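Local coordinates for extracellular solute-binding protein, family 5 (Chelativorans sp., PDB 6WM6) that binds EDTA and other aminopolycarboxylates in the periplasm and probably hands them to an ABC transporter for uptake, at residues A[223-228]-A[249-254]; A[333-338]-A[426-431]; A[496-501]-A[505-510]. One frame throughout, in Å; residues are numbered along the deposited sequence.

Interaction 1: A[223-228]-A[249-254]; sequences MVESFD and LDKLKF
Glu225 and Lys251 form a salt bridge although their strands are not neighbours. Strand 232-237 lies between 222-228 and 251-256 in the sheet and is antiparallel to both. The two strands that flank it therefore run the same way. The nearest CA atoms, of Glu225 and Lys251, are 9.0 Å apart, and the two long side chains span that gap over the strand between.

Lys251 NZ donates to Glu225 OE1 at 3.0 Å. It arrives at the syn lone pair, the side facing the other oxygen. Even so, Glu225 OE2 stays 4.1 Å from Lys251 NZ, so one oxygen takes the bond and the grip is not bidentate. Lys251 CE follows its ammonium in and lies 3.7 Å from Glu225 OE1. A water close to Glu225 OE2 accepts a weak bond of 3.4 Å from Lys251 NZ, at most a loose second link.

Glu225 holds CG opposite the backbone N (chi1 -179°), and its CB already heads for strand 251-256. The lysine chain starts off to the side and is extended, and its length carries NZ in. Glu225 sits in a classic beta bulge: it and Ser226 both face Thr234 of the middle strand. The Glu225 side chain also lies on Thr234 and Val236.

Lys253 NZ is 7.0 Å from Glu225 OE1 and makes its own salt bridge to Glu49. A methionine in place of Lys251 would probably leave the Glu225 carboxylate without its cationic mate and with more freedom to turn. The contact lies at the surface and buries little area. Its chemistry is that of a water-accompanied ion pair, probably modest in strength, that ties together two strands with no backbone bonds between them.

Interaction 2: A[333-338]-A[426-431]; sequences AGDLKA and TGYIAP
Helices 333-340 and 416-429 come together with the CA atoms of Leu336 and Tyr428 9.7 Å apart, a gap bridged by the tyrosine side chain. Tyr428 OH donates to Asp335 OD2 at 2.6 Å. It takes the anti lone pair, away from the other oxygen. Asp335 OD2 lies at the ring edge, in the ring plane, 3.4 Å from Tyr428 CE1. The carboxylate is turned almost square to the ring, with their planes 79° apart.

With chi1 at -176°, Asp335 CG points beside the carbonyl carbon and brings the carboxylate to the tyrosine. Its other oxygen, OD1, is in a salt bridge with Lys339 one helical turn on. On the other ring edge Leu336 CD1 packs against Tyr428 CE2 at 3.9 Å. Leu336 is buried and also touches Met421 and Leu424 of helix 416-429 and Ile527 of strand 524-537, so the contact is helix-to-helix packing beside the sheet.

The phenol has a polar partner at one edge and an apolar one at the other. Both oxygens of Asp335 are engaged, by a hydroxyl and an ammonium. Lys339, and the position of Asp335 in the first turn of its helix, would probably favour the charged carboxylate as acceptor.

Interaction 3: A[496-501]-A[505-510]; sequences GKAAAA and EESAAI. With EDO (1,2-ethanediol), chain J.
Ser507 OG donates to Ala498 O at 2.7 Å, which is the polar link between these two segments. The hydroxyl does not come along a lone pair. It stands above the carbonyl plane, 54° out of it, with a C=O...OG angle of 115°. Ala501 N reaches the same oxygen from the opposite face, so Ala498 O is gripped by two donors. A chi1 of -172° swings the hydroxyl away from the serine's own N, to the end of the other helix.

Small residues let the backbones come close. The CA atoms of Ala498 and Ser507 are only 4.4 Å apart. Ile510 closes over the adjoining side with both its branches. Its CG2 packs on Ala498 CB at 3.9 Å and also meets Lys497 CB. Its CD1 reaches Lys497 O and, at 4.2 Å, Ala501 CB. The methyl of Ala501 points at the second helix and sits 3.9 Å from Ser507 CB. Glu506 lies alongside that methyl, with OE1 3.5 Å from Ala501 CB.

The next shell fixes these groups. Glu506 OE1 accepts a hydrogen bond from Ser502 N, and Glu506 N bonds to Ser503 OG. The connection is thus tied to the first turn of the second helix. Ethanediol, probably an additive of the crystallisation, donates from O1 to Ala501 O at 3.0 Å, so this carbonyl can be reached by small molecules.

The arrangement is a helical hairpin. Helix 489-499 ends, the chain turns within a few residues, and helix 504-521 packs back against it. Helix 467-474 covers the joint, with Ala468 touching both Ala498 and Ser507. Leu181, from a loop, touches Ser507 and makes a backbone hydrogen bond with Ala499.

In the fold
The three contacts follow one another along the chain and do not touch. Interaction 1 lies across the chain's centre from the other two: its centre is 47 Å from that of interaction 2 and 42 Å from that of interaction 3. Interactions 2 and 3 are closer, with centres 35 Å and nearest atoms about 23 Å apart. Interaction 1 belongs to the mixed sheet that includes strand 49-54. Helix 504-521 of interaction 3 leads into strand 524-537, the strand beside which interaction 2 packs. The ethanediol at interaction 3 is probably an additive and is no evidence for where EDTA binds.

Interaction 1: A[223-228]-A[249-254]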
ATOM      1  N   MET A 223      17.022  -9.597 -14.508  1.00 17.95           N
ATOM      2  CA  MET A 223      18.070  -8.709 -14.025  1.00 17.45           C
ATOM      3  C   MET A 223      18.151  -7.513 -14.953  1.00 17.83           C
ATOM      4  O   MET A 223      17.794  -7.614 -16.119  1.00 18.84           O
ATOM      5  CB  MET A 223      19.406  -9.457 -13.938  1.00 20.18           C
ATOM      6  CG  MET A 223      19.998  -9.878 -15.277  1.00 20.76           C
ATOM      7  SD  MET A 223      21.336 -11.082 -15.075  1.00 23.40           S
ATOM      8  CE  MET A 223      22.429 -10.265 -13.929  1.00 32.99           C
ATOM      9  N   VAL A 224      18.644  -6.391 -14.441  1.00 19.39           N
ATOM     10  CA  VAL A 224      18.692  -5.167 -15.237  1.00 20.92           C
ATOM     11  C   VAL A 224      19.817  -5.245 -16.261  1.00 20.92           C
ATOM     12  O   VAL A 224      20.988  -5.494 -15.915  1.00 23.36           O
ATOM     13  CB  VAL A 224      18.841  -3.940 -14.326  1.00 22.93           C
ATOM     14  CG1 VAL A 224      18.929  -2.653 -15.181  1.00 24.89           C
ATOM     15  CG2 VAL A 224      17.692  -3.842 -13.370  1.00 24.85           C
ATOM     16  N   GLU A 225      19.469  -5.041 -17.524  1.00 19.86           N
ATOM     17  CA  GLU A 225      20.421  -4.865 -18.613  1.00 20.90           C
ATOM     18  C   GLU A 225      20.829  -3.405 -18.782  1.00 23.07           C
ATOM     19  O   GLU A 225      22.015  -3.130 -19.004  1.00 23.96           O
ATOM     20  CB  GLU A 225      19.828  -5.398 -19.921  1.00 23.33           C
ATOM     21  CG  GLU A 225      20.760  -5.284 -21.126  1.00 25.77           C
ATOM     22  CD  GLU A 225      20.121  -5.782 -22.410  1.00 28.36           C
ATOM     23  OE1 GLU A 225      19.179  -5.131 -22.911  1.00 32.41           O
ATOM     24  OE2 GLU A 225      20.550  -6.846 -22.918  1.00 37.47           O
ATOM     25  N   SER A 226      19.879  -2.471 -18.710  1.00 22.02           N
ATOM     26  CA  SER A 226      20.184  -1.062 -18.862  1.00 21.95           C
ATOM     27  C   SER A 226      19.099  -0.214 -18.219  1.00 22.01           C
ATOM     28  O   SER A 226      17.964  -0.662 -18.007  1.00 21.24           O
ATOM     29  CB  SER A 226      20.320  -0.659 -20.338  1.00 26.14           C
ATOM     30  OG  SER A 226      19.078  -0.810 -21.008  1.00 27.73           O
ATOM     31  N   PHE A 227      19.465   1.026 -17.915  1.00 23.67           N
ATOM     32  CA  PHE A 227      18.546   2.022 -17.397  1.00 21.99           C
ATOM     33  C   PHE A 227      18.797   3.341 -18.101  1.00 24.73           C
ATOM     34  O   PHE A 227      19.915   3.871 -18.048  1.00 27.24           O
ATOM     35  CB  PHE A 227      18.712   2.211 -15.893  1.00 21.81           C
ATOM     36  CG  PHE A 227      17.843   3.281 -15.313  1.00 23.24           C
ATOM     37  CD1 PHE A 227      16.470   3.263 -15.512  1.00 24.86           C
ATOM     38  CD2 PHE A 227      18.396   4.310 -14.557  1.00 24.56           C
ATOM     39  CE1 PHE A 227      15.661   4.247 -14.972  1.00 26.90           C
ATOM     40  CE2 PHE A 227      17.593   5.287 -14.008  1.00 27.30           C
ATOM     41  CZ  PHE A 227      16.225   5.256 -14.208  1.00 26.22           C
ATOM     42  N   ASP A 228      17.769   3.868 -18.763  1.00 24.69           N
ATOM     43  CA  ASP A 228      17.813   5.177 -19.393  1.00 25.68           C
ATOM     44  C   ASP A 228      17.012   6.114 -18.498  1.00 28.15           C
ATOM     45  O   ASP A 228      15.770   6.048 -18.492  1.00 24.37           O
ATOM     46  CB  ASP A 228      17.215   5.117 -20.800  1.00 29.37           C
ATOM     47  CG  ASP A 228      17.357   6.423 -21.555  1.00 42.19           C
ATOM     48  OD1 ASP A 228      18.049   7.335 -21.054  1.00 38.52           O
ATOM     49  OD2 ASP A 228      16.776   6.532 -22.655  1.00 37.21           O
ATOM     50  N   LEU A 249      10.310 -14.461 -21.037  1.00 19.00           N
ATOM     51  CA  LEU A 249      10.535 -13.356 -21.967  1.00 18.68           C
ATOM     52  C   LEU A 249      12.018 -13.124 -22.205  1.00 20.13           C
ATOM     53  O   LEU A 249      12.860 -13.334 -21.329  1.00 21.82           O
ATOM     54  CB  LEU A 249       9.931 -12.065 -21.419  1.00 18.70           C
ATOM     55  CG  LEU A 249       8.419 -12.091 -21.191  1.00 18.02           C
ATOM     56  CD1 LEU A 249       8.008 -10.930 -20.317  1.00 20.38           C
ATOM     57  CD2 LEU A 249       7.687 -12.062 -22.515  1.00 18.43           C
ATOM     58  N   ASP A 250      12.332 -12.667 -23.414  1.00 20.14           N
ATOM     59  CA  ASP A 250      13.690 -12.224 -23.705  1.00 20.94           C
ATOM     60  C   ASP A 250      13.985 -10.884 -23.054  1.00 18.95           C
ATOM     61  O   ASP A 250      15.116 -10.646 -22.633  1.00 22.15           O
ATOM     62  CB  ASP A 250      13.890 -12.104 -25.218  1.00 23.03           C
ATOM     63  CG  ASP A 250      13.851 -13.444 -25.919  1.00 27.39           C
ATOM     64  OD1 ASP A 250      14.463 -14.397 -25.410  1.00 31.04           O
ATOM     65  OD2 ASP A 250      13.190 -13.531 -26.974  1.00 30.60           O
ATOM     66  N   LYS A 251      12.992  -9.998 -22.972  1.00 19.00           N
ATOM     67  CA  LYS A 251      13.140  -8.742 -22.266  1.00 19.15           C
ATOM     68  C   LYS A 251      11.833  -8.379 -21.584  1.00 17.91           C
ATOM     69  O   LYS A 251      10.740  -8.602 -22.122  1.00 18.75           O
ATOM     70  CB  LYS A 251      13.570  -7.584 -23.182  1.00 21.92           C
ATOM     71  CG  LYS A 251      14.873  -7.853 -23.917  1.00 23.71           C
ATOM     72  CD  LYS A 251      15.558  -6.566 -24.349  1.00 29.58           C
ATOM     73  CE  LYS A 251      16.805  -6.874 -25.171  1.00 32.90           C
ATOM     74  NZ  LYS A 251      17.602  -5.649 -25.466  1.00 40.35           N
ATOM     75  N   LEU A 252      11.961  -7.817 -20.380  1.00 18.06           N
ATOM     76  CA  LEU A 252      10.870  -7.216 -19.624  1.00 17.78           C
ATOM     77  C   LEU A 252      11.269  -5.766 -19.397  1.00 18.28           C
ATOM     78  O   LEU A 252      12.356  -5.493 -18.855  1.00 19.28           O
ATOM     79  CB  LEU A 252      10.699  -7.933 -18.285  1.00 18.65           C
ATOM     80  CG  LEU A 252       9.718  -7.278 -17.315  1.00 19.41           C
ATOM     81  CD1 LEU A 252       8.320  -7.205 -17.907  1.00 22.07           C
ATOM     82  CD2 LEU A 252       9.719  -8.068 -16.000  1.00 22.58           C
ATOM     83  N   LYS A 253      10.444  -4.840 -19.858  1.00 18.01           N
ATOM     84  CA  LYS A 253      10.772  -3.427 -19.840  1.00 17.36           C
ATOM     85  C   LYS A 253       9.742  -2.664 -19.026  1.00 18.23           C
ATOM     86  O   LYS A 253       8.544  -2.979 -19.060  1.00 18.97           O
ATOM     87  CB  LYS A 253      10.803  -2.865 -21.273  1.00 19.21           C
ATOM     88  CG  LYS A 253      11.985  -3.381 -22.081  1.00 20.84           C
ATOM     89  CD  LYS A 253      11.886  -3.025 -23.550  1.00 22.55           C
ATOM     90  CE  LYS A 253      13.167  -3.429 -24.252  1.00 24.95           C
ATOM     91  NZ  LYS A 253      13.071  -3.193 -25.717  1.00 30.84           N
ATOM     92  N   PHE A 254      10.210  -1.650 -18.291  1.00 17.87           N
ATOM     93  CA  PHE A 254       9.342  -0.704 -17.594  1.00 18.87           C
ATOM     94  C   PHE A 254       9.575   0.660 -18.213  1.00 18.14           C
ATOM     95  O   PHE A 254      10.689   1.198 -18.131  1.00 18.93           O
ATOM     96  CB  PHE A 254       9.627  -0.731 -16.099  1.00 18.23           C
ATOM     97  CG  PHE A 254       9.291  -2.038 -15.456  1.00 18.54           C
ATOM     98  CD1 PHE A 254       7.976  -2.343 -15.133  1.00 18.23           C
ATOM     99  CD2 PHE A 254      10.279  -2.959 -15.190  1.00 20.98           C
ATOM    100  CE1 PHE A 254       7.654  -3.544 -14.544  1.00 19.84           C
ATOM    101  CE2 PHE A 254       9.961  -4.180 -14.576  1.00 20.69           C
ATOM    102  CZ  PHE A 254       8.662  -4.469 -14.265  1.00 19.52           C
TER
HETATM  103  O   HOH W   1      20.104  -7.875 -25.208  1.00 44.29           O

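Interaction 2: A[333-338]-A[426-431]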
ATOM      1  N   ALA A 333     -22.629   9.545   3.048  1.00 20.90           N
ATOM      2  CA  ALA A 333     -21.716   8.598   2.413  1.00 20.76           C
ATOM      3  C   ALA A 333     -22.398   7.821   1.299  1.00 21.19           C
ATOM      4  O   ALA A 333     -21.740   7.470   0.312  1.00 21.19           O
ATOM      5  CB  ALA A 333     -21.132   7.638   3.454  1.00 21.18           C
ATOM      6  N   GLY A 334     -23.693   7.558   1.430  1.00 22.27           N
ATOM      7  CA  GLY A 334     -24.418   6.908   0.342  1.00 23.55           C
ATOM      8  C   GLY A 334     -24.383   7.736  -0.921  1.00 23.33           C
ATOM      9  O   GLY A 334     -24.123   7.227  -2.008  1.00 23.76           O
ATOM     10  N   ASP A 335     -24.627   9.039  -0.787  1.00 22.94           N
ATOM     11  CA  ASP A 335     -24.570   9.919  -1.951  1.00 25.13           C
ATOM     12  C   ASP A 335     -23.149  10.048  -2.471  1.00 22.80           C
ATOM     13  O   ASP A 335     -22.916  10.083  -3.683  1.00 25.47           O
ATOM     14  CB  ASP A 335     -25.115  11.299  -1.575  1.00 25.52           C
ATOM     15  CG  ASP A 335     -25.186  12.236  -2.771  1.00 27.74           C
ATOM     16  OD1 ASP A 335     -26.033  11.983  -3.659  1.00 30.51           O
ATOM     17  OD2 ASP A 335     -24.387  13.203  -2.845  1.00 26.45           O
ATOM     18  N   LEU A 336     -22.172  10.126  -1.574  1.00 23.84           N
ATOM     19  CA  LEU A 336     -20.786  10.223  -1.991  1.00 23.96           C
ATOM     20  C   LEU A 336     -20.424   9.060  -2.907  1.00 22.58           C
ATOM     21  O   LEU A 336     -19.821   9.240  -3.974  1.00 24.54           O
ATOM     22  CB  LEU A 336     -19.916  10.210  -0.735  1.00 34.36           C
ATOM     23  CG  LEU A 336     -18.559  10.867  -0.719  1.00 33.28           C
ATOM     24  CD1 LEU A 336     -18.598  12.294  -1.191  1.00 28.92           C
ATOM     25  CD2 LEU A 336     -18.053  10.813   0.717  1.00 25.95           C
ATOM     26  N   LYS A 337     -20.776   7.841  -2.497  1.00 21.05           N
ATOM     27  CA  LYS A 337     -20.466   6.667  -3.295  1.00 21.74           C
ATOM     28  C   LYS A 337     -21.357   6.580  -4.530  1.00 19.68           C
ATOM     29  O   LYS A 337     -20.893   6.164  -5.592  1.00 20.09           O
ATOM     30  CB  LYS A 337     -20.598   5.421  -2.412  1.00 22.02           C
ATOM     31  CG  LYS A 337     -19.989   4.170  -3.017  1.00 20.89           C
ATOM     32  CD  LYS A 337     -19.977   2.981  -2.044  1.00 20.48           C
ATOM     33  CE  LYS A 337     -21.340   2.382  -1.815  1.00 21.29           C
ATOM     34  NZ  LYS A 337     -21.821   1.610  -3.003  1.00 21.29           N
ATOM     35  N   ALA A 338     -22.624   6.992  -4.410  1.00 20.81           N
ATOM     36  CA  ALA A 338     -23.542   6.971  -5.545  1.00 21.34           C
ATOM     37  C   ALA A 338     -23.080   7.879  -6.672  1.00 23.17           C
ATOM     38  O   ALA A 338     -23.301   7.565  -7.857  1.00 25.66           O
ATOM     39  CB  ALA A 338     -24.946   7.400  -5.108  1.00 23.53           C
ATOM     40  N   THR A 426     -18.252  19.650   0.638  1.00 21.04           N
ATOM     41  CA  THR A 426     -18.578  21.063   0.806  1.00 23.87           C
ATOM     42  C   THR A 426     -20.081  21.287   0.810  1.00 24.08           C
ATOM     43  O   THR A 426     -20.603  22.024   1.653  1.00 24.03           O
ATOM     44  CB  THR A 426     -17.918  21.857  -0.320  1.00 25.07           C
ATOM     45  OG1 THR A 426     -16.494  21.785  -0.166  1.00 26.82           O
ATOM     46  CG2 THR A 426     -18.364  23.321  -0.291  1.00 29.12           C
ATOM     47  N   GLY A 427     -20.793  20.638  -0.120  1.00 22.46           N
ATOM     48  CA  GLY A 427     -22.237  20.796  -0.178  1.00 23.83           C
ATOM     49  C   GLY A 427     -22.964  20.181   1.000  1.00 24.41           C
ATOM     50  O   GLY A 427     -23.962  20.728   1.474  1.00 24.53           O
ATOM     51  N   TYR A 428     -22.478  19.040   1.498  1.00 20.99           N
ATOM     52  CA  TYR A 428     -23.154  18.410   2.632  1.00 21.07           C
ATOM     53  C   TYR A 428     -23.090  19.265   3.894  1.00 22.27           C
ATOM     54  O   TYR A 428     -24.015  19.223   4.720  1.00 22.94           O
ATOM     55  CB  TYR A 428     -22.537  17.049   2.973  1.00 20.35           C
ATOM     56  CG  TYR A 428     -22.525  16.037   1.853  1.00 21.97           C
ATOM     57  CD1 TYR A 428     -23.569  15.938   0.935  1.00 22.87           C
ATOM     58  CD2 TYR A 428     -21.444  15.175   1.695  1.00 21.61           C
ATOM     59  CE1 TYR A 428     -23.530  15.012  -0.095  1.00 24.25           C
ATOM     60  CE2 TYR A 428     -21.409  14.262   0.687  1.00 20.87           C
ATOM     61  CZ  TYR A 428     -22.443  14.176  -0.212  1.00 21.99           C
ATOM     62  OH  TYR A 428     -22.372  13.256  -1.224  1.00 24.25           O
ATOM     63  N   ILE A 429     -22.000  20.010   4.090  1.00 21.43           N
ATOM     64  CA  ILE A 429     -21.819  20.777   5.320  1.00 20.57           C
ATOM     65  C   ILE A 429     -22.258  22.223   5.191  1.00 23.92           C
ATOM     66  O   ILE A 429     -22.303  22.932   6.210  1.00 23.11           O
ATOM     67  CB  ILE A 429     -20.384  20.682   5.874  1.00 20.33           C
ATOM     68  CG1 ILE A 429     -19.378  21.363   4.956  1.00 21.70           C
ATOM     69  CG2 ILE A 429     -20.017  19.209   6.063  1.00 21.85           C
ATOM     70  CD1 ILE A 429     -17.980  21.409   5.547  1.00 23.48           C
ATOM     71  N   ALA A 430     -22.597  22.680   3.988  1.00 23.75           N
ATOM     72  CA  ALA A 430     -23.062  24.052   3.835  1.00 24.46           C
ATOM     73  C   ALA A 430     -24.291  24.336   4.691  1.00 25.51           C
ATOM     74  O   ALA A 430     -24.367  25.439   5.261  1.00 26.37           O
ATOM     75  CB  ALA A 430     -23.322  24.352   2.356  1.00 26.72           C
ATOM     76  N   PRO A 431     -25.251  23.420   4.843  1.00 25.62           N
ATOM     77  CA  PRO A 431     -26.400  23.699   5.729  1.00 29.70           C
ATOM     78  C   PRO A 431     -26.031  23.891   7.190  1.00 27.75           C
ATOM     79  O   PRO A 431     -26.851  24.421   7.960  1.00 28.90           O
ATOM     80  CB  PRO A 431     -27.305  22.476   5.537  1.00 30.18           C
ATOM     81  CG  PRO A 431     -26.932  21.930   4.199  1.00 34.79           C
ATOM     82  CD  PRO A 431     -25.458  22.204   4.028  1.00 29.16           C
TER

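Interaction 3: A[496-501]-A[505-510]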
ATOM      1  N   GLY A 496      -0.709  -2.785  20.616  1.00 18.85           N
ATOM      2  CA  GLY A 496       0.427  -3.608  20.989  1.00 19.23           C
ATOM      3  C   GLY A 496       0.015  -5.026  21.346  1.00 18.49           C
ATOM      4  O   GLY A 496       0.671  -5.999  20.946  1.00 20.65           O
ATOM      5  N   LYS A 497      -1.096  -5.173  22.074  1.00 18.66           N
ATOM      6  CA  LYS A 497      -1.593  -6.515  22.370  1.00 19.64           C
ATOM      7  C   LYS A 497      -2.015  -7.232  21.094  1.00 18.64           C
ATOM      8  O   LYS A 497      -1.751  -8.424  20.922  1.00 18.77           O
ATOM      9  CB  LYS A 497      -2.765  -6.441  23.348  1.00 21.24           C
ATOM     10  CG  LYS A 497      -2.328  -6.074  24.757  1.00 24.47           C
ATOM     11  CD  LYS A 497      -3.506  -5.884  25.692  1.00 41.17           C
ATOM     12  CE  LYS A 497      -3.031  -5.559  27.101  1.00 57.87           C
ATOM     13  NZ  LYS A 497      -4.172  -5.334  28.030  1.00 69.05           N
ATOM     14  N   ALA A 498      -2.621  -6.509  20.154  1.00 17.04           N
ATOM     15  CA  ALA A 498      -3.048  -7.132  18.915  1.00 15.69           C
ATOM     16  C   ALA A 498      -1.849  -7.585  18.083  1.00 16.94           C
ATOM     17  O   ALA A 498      -1.897  -8.629  17.420  1.00 17.15           O
ATOM     18  CB  ALA A 498      -3.904  -6.147  18.113  1.00 16.90           C
ATOM     19  N   ALA A 499      -0.760  -6.821  18.109  1.00 16.43           N
ATOM     20  CA  ALA A 499       0.435  -7.171  17.350  1.00 16.83           C
ATOM     21  C   ALA A 499       1.189  -8.337  17.958  1.00 18.06           C
ATOM     22  O   ALA A 499       2.054  -8.912  17.287  1.00 19.07           O
ATOM     23  CB  ALA A 499       1.338  -5.942  17.233  1.00 18.55           C
ATOM     24  N   ALA A 500       0.876  -8.706  19.200  1.00 18.49           N
ATOM     25  CA  ALA A 500       1.475  -9.839  19.886  1.00 19.83           C
ATOM     26  C   ALA A 500       0.647 -11.108  19.788  1.00 20.09           C
ATOM     27  O   ALA A 500       1.074 -12.148  20.315  1.00 21.92           O
ATOM     28  CB  ALA A 500       1.707  -9.492  21.351  1.00 19.58           C
ATOM     29  N   ALA A 501      -0.518 -11.064  19.140  1.00 18.55           N
ATOM     30  CA  ALA A 501      -1.419 -12.204  19.072  1.00 18.92           C
ATOM     31  C   ALA A 501      -0.826 -13.319  18.222  1.00 18.96           C
ATOM     32  O   ALA A 501       0.105 -13.124  17.444  1.00 19.13           O
ATOM     33  CB  ALA A 501      -2.767 -11.757  18.494  1.00 20.37           C
ATOM     34  N   GLU A 505      -6.896 -13.703  13.354  1.00 16.54           N
ATOM     35  CA  GLU A 505      -8.238 -13.647  13.900  1.00 16.61           C
ATOM     36  C   GLU A 505      -8.245 -13.149  15.336  1.00 16.14           C
ATOM     37  O   GLU A 505      -9.062 -12.297  15.696  1.00 16.68           O
ATOM     38  CB  GLU A 505      -8.874 -15.048  13.849  1.00 18.38           C
ATOM     39  CG  GLU A 505      -9.040 -15.659  12.464  1.00 19.14           C
ATOM     40  CD  GLU A 505      -7.870 -16.502  12.019  1.00 22.48           C
ATOM     41  OE1 GLU A 505      -6.712 -16.235  12.404  1.00 25.23           O
ATOM     42  OE2 GLU A 505      -8.070 -17.473  11.247  1.00 24.09           O
ATOM     43  N   GLU A 506      -7.361 -13.686  16.175  1.00 16.52           N
ATOM     44  CA  GLU A 506      -7.258 -13.181  17.537  1.00 17.08           C
ATOM     45  C   GLU A 506      -6.835 -11.718  17.527  1.00 15.68           C
ATOM     46  O   GLU A 506      -7.370 -10.899  18.279  1.00 16.91           O
ATOM     47  CB  GLU A 506      -6.258 -14.003  18.341  1.00 17.71           C
ATOM     48  CG  GLU A 506      -6.060 -13.530  19.781  1.00 19.81           C
ATOM     49  CD  GLU A 506      -4.848 -14.136  20.475  1.00 23.35           C
ATOM     50  OE1 GLU A 506      -4.018 -14.788  19.801  1.00 23.94           O
ATOM     51  OE2 GLU A 506      -4.724 -13.899  21.695  1.00 26.47           O
ATOM     52  N   SER A 507      -5.875 -11.373  16.663  1.00 16.14           N
ATOM     53  CA  SER A 507      -5.432  -9.991  16.548  1.00 15.80           C
ATOM     54  C   SER A 507      -6.605  -9.091  16.244  1.00 16.11           C
ATOM     55  O   SER A 507      -6.734  -8.007  16.822  1.00 16.00           O
ATOM     56  CB  SER A 507      -4.389  -9.917  15.457  1.00 15.60           C
ATOM     57  OG  SER A 507      -3.775  -8.631  15.426  1.00 16.93           O
ATOM     58  N   ALA A 508      -7.462  -9.511  15.318  1.00 15.61           N
ATOM     59  CA  ALA A 508      -8.598  -8.690  14.924  1.00 15.99           C
ATOM     60  C   ALA A 508      -9.589  -8.520  16.059  1.00 16.49           C
ATOM     61  O   ALA A 508     -10.146  -7.433  16.245  1.00 16.75           O
ATOM     62  CB  ALA A 508      -9.296  -9.314  13.722  1.00 17.15           C
ATOM     63  N   ALA A 509      -9.837  -9.581  16.826  1.00 16.12           N
ATOM     64  CA  ALA A 509     -10.732  -9.473  17.969  1.00 16.45           C
ATOM     65  C   ALA A 509     -10.211  -8.426  18.943  1.00 17.83           C
ATOM     66  O   ALA A 509     -10.974  -7.594  19.444  1.00 20.11           O
ATOM     67  CB  ALA A 509     -10.899 -10.824  18.644  1.00 17.99           C
ATOM     68  N   ILE A 510      -8.899  -8.437  19.209  1.00 15.89           N
ATOM     69  CA  ILE A 510      -8.307  -7.457  20.120  1.00 16.62           C
ATOM     70  C   ILE A 510      -8.373  -6.056  19.518  1.00 16.46           C
ATOM     71  O   ILE A 510      -8.812  -5.090  20.163  1.00 17.29           O
ATOM     72  CB  ILE A 510      -6.858  -7.863  20.424  1.00 17.09           C
ATOM     73  CG1 ILE A 510      -6.784  -9.205  21.179  1.00 17.93           C
ATOM     74  CG2 ILE A 510      -6.161  -6.757  21.228  1.00 17.83           C
ATOM     75  CD1 ILE A 510      -5.402  -9.842  21.102  1.00 19.65           C
TER
HETATM   76  C1  EDO J 609       2.908 -15.014  17.414  1.00 38.62           C
HETATM   77  O1  EDO J 609       2.507 -14.518  18.704  1.00 33.14           O
HETATM   78  C2  EDO J 609       3.446 -16.440  17.526  1.00 39.61           C
HETATM   79  O2  EDO J 609       2.369 -17.374  17.749  1.00 29.85           O